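Local coordinates for protein hydrolase (Burkholderia cenocepacia, PDB 4QKU) that probably hydrolyses fumarylacetoacetate to fumarate and acetoacetate, the last step of phenylalanine and tyrosine breakdown, as a metal-dependent member of the FAH family, at residues V324-E329 and D409-T414. Numbering follows the deposited sequence.
Sequences VTLRAE and DGDELT
Thr325 and Thr414 face each other as an antiparallel hydrogen-bonded pair, Thr325 N giving its hydrogen to Thr414 O at 2.9 Å and Thr414 N returning a bond to Thr325 O. Their side chains lie alongside one another. One water joins the two hydroxyls, 2.7 Å from both Thr325 OG1 and Thr414 OG1, and also donates to Glu412 O. Arg327 and Glu412 form the next hydrogen-bonded pair. Their charged ends stay beyond salt-bridge range, and a second water spans them, accepting from Arg327 NE in the guanidinium plane and donating to Glu412 OE1. These strands, 317-327 and 412-421, are antiparallel neighbours in a mixed sheet of the FAH-family C-terminal region. The threonines, Arg327 and Glu412 share one face; from the face bearing Leu326 and Leu413, Leu413 touches Ile221 of strand 219-229. Leu326 can be followed outward: CB meets Leu413 CD1 at 4.0 Å, CG touches both Leu413 methyls, CD1 grazes Leu413 CD1, and CD2 reaches the Asp411 carboxylate, 3.8 Å from OD2. CG stands anti to the backbone N (chi1 -171°), and the leucine side chains run the same way while CD2 crosses Asp411 at a slant. Asp411 OD2 is salt-bridged to Arg404, whereas OD1 takes a 2.6 Å bond from a third water, which accepts from Glu329 N and donates to Asp409 O.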
loop_
_atom_site.group_PDB
_atom_site.type_symbol
_atom_site.label_atom_id
_atom_site.label_comp_id
_atom_site.label_asym_id
_atom_site.label_seq_id
_atom_site.Cartn_x
_atom_site.Cartn_y
_atom_site.Cartn_z
ATOM N N VAL B 324 -24.862 4.851 10.480
ATOM C CA VAL B 324 -24.929 3.983 9.298
ATOM C C VAL B 324 -26.385 3.693 8.965
ATOM O O VAL B 324 -27.179 3.369 9.851
ATOM C CB VAL B 324 -24.194 2.646 9.519
ATOM C CG1 VAL B 324 -24.225 1.817 8.247
ATOM C CG2 VAL B 324 -22.769 2.880 9.982
ATOM N N THR B 325 -26.724 3.805 7.684
ATOM C CA THR B 325 -28.039 3.367 7.191
ATOM C C THR B 325 -27.905 2.284 6.127
ATOM O O THR B 325 -26.878 2.184 5.444
ATOM C CB THR B 325 -28.847 4.541 6.614
ATOM O OG1 THR B 325 -28.287 4.945 5.357
ATOM C CG2 THR B 325 -28.844 5.728 7.587
ATOM N N LEU B 326 -28.959 1.487 5.993
ATOM C CA LEU B 326 -29.069 0.448 4.968
ATOM C C LEU B 326 -30.425 0.597 4.281
ATOM O O LEU B 326 -31.447 0.563 4.949
ATOM C CB LEU B 326 -28.978 -0.939 5.619
ATOM C CG LEU B 326 -28.868 -2.185 4.724
ATOM C CD1 LEU B 326 -28.387 -3.353 5.557
ATOM C CD2 LEU B 326 -30.176 -2.585 4.061
ATOM N N ARG B 327 -30.424 0.721 2.954
ATOM C CA ARG B 327 -31.647 0.800 2.153
ATOM C C ARG B 327 -31.667 -0.368 1.163
ATOM O O ARG B 327 -30.806 -0.459 0.311
ATOM C CB ARG B 327 -31.703 2.139 1.388
ATOM C CG ARG B 327 -33.009 2.433 0.654
ATOM C CD ARG B 327 -32.885 3.597 -0.334
ATOM N NE ARG B 327 -32.615 4.868 0.341
ATOM C CZ ARG B 327 -33.528 5.765 0.774
ATOM N NH1 ARG B 327 -34.840 5.584 0.611
ATOM N NH2 ARG B 327 -33.124 6.877 1.398
ATOM N N ALA B 328 -32.663 -1.247 1.279
ATOM C CA ALA B 328 -32.876 -2.310 0.293
ATOM C C ALA B 328 -33.206 -1.699 -1.043
ATOM O O ALA B 328 -33.674 -0.564 -1.118
ATOM C CB ALA B 328 -33.994 -3.244 0.733
ATOM N N GLU B 329 -32.929 -2.435 -2.104
ATOM C CA GLU B 329 -33.228 -1.951 -3.425
ATOM C C GLU B 329 -34.720 -1.611 -3.539
ATOM O O GLU B 329 -35.582 -2.441 -3.238
ATOM C CB GLU B 329 -32.856 -3.004 -4.453
ATOM C CG GLU B 329 -33.058 -2.570 -5.900
ATOM C CD GLU B 329 -32.219 -3.409 -6.841
ATOM O OE1 GLU B 329 -32.323 -4.670 -6.769
ATOM O OE2 GLU B 329 -31.427 -2.817 -7.615
ATOM N N ASP B 409 -27.555 -8.228 -2.242
ATOM C CA ASP B 409 -27.399 -7.606 -3.532
ATOM C C ASP B 409 -28.447 -6.502 -3.698
ATOM O O ASP B 409 -29.625 -6.675 -3.351
ATOM C CB ASP B 409 -27.512 -8.662 -4.666
ATOM C CG ASP B 409 -26.294 -9.610 -4.735
ATOM O OD1 ASP B 409 -25.329 -9.454 -3.934
ATOM O OD2 ASP B 409 -26.301 -10.524 -5.598
ATOM N N GLY B 410 -28.017 -5.346 -4.206
ATOM C CA GLY B 410 -28.924 -4.219 -4.361
ATOM C C GLY B 410 -28.946 -3.278 -3.163
ATOM O O GLY B 410 -29.266 -2.106 -3.331
ATOM N N ASP B 411 -28.598 -3.750 -1.959
ATOM C CA ASP B 411 -28.629 -2.870 -0.765
ATOM C C ASP B 411 -27.669 -1.721 -0.951
ATOM O O ASP B 411 -26.607 -1.906 -1.522
ATOM C CB ASP B 411 -28.219 -3.611 0.515
ATOM C CG ASP B 411 -29.231 -4.624 0.967
ATOM O OD1 ASP B 411 -30.341 -4.688 0.365
ATOM O OD2 ASP B 411 -28.913 -5.400 1.909
ATOM N N GLU B 412 -28.049 -0.552 -0.447
ATOM C CA GLU B 412 -27.193 0.612 -0.394
ATOM C C GLU B 412 -26.856 0.880 1.082
ATOM O O GLU B 412 -27.755 0.994 1.919
ATOM C CB GLU B 412 -27.876 1.836 -1.010
ATOM C CG GLU B 412 -26.988 3.074 -1.027
ATOM C CD GLU B 412 -27.549 4.207 -1.882
ATOM O OE1 GLU B 412 -28.653 4.705 -1.566
ATOM O OE2 GLU B 412 -26.893 4.610 -2.873
ATOM N N LEU B 413 -25.555 0.928 1.372
ATOM C CA LEU B 413 -25.028 1.239 2.718
ATOM C C LEU B 413 -24.451 2.622 2.718
ATOM O O LEU B 413 -23.658 2.958 1.841
ATOM C CB LEU B 413 -23.947 0.248 3.118
ATOM C CG LEU B 413 -24.409 -1.103 3.690
ATOM C CD1 LEU B 413 -25.050 -0.904 5.054
ATOM C CD2 LEU B 413 -25.348 -1.857 2.755
ATOM N N THR B 414 -24.862 3.427 3.686
ATOM C CA THR B 414 -24.398 4.805 3.781
ATOM C C THR B 414 -23.804 5.108 5.169
ATOM O O THR B 414 -24.376 4.762 6.189
ATOM C CB THR B 414 -25.541 5.796 3.439
ATOM O OG1 THR B 414 -26.167 5.388 2.211
ATOM C CG2 THR B 414 -25.002 7.193 3.239
HETATM O O HOH W 1 -28.204 3.721 2.964
HETATM O O HOH W 2 -29.767 4.756 1.107
HETATM O O HOH W 3 -31.502 -5.069 -1.974
#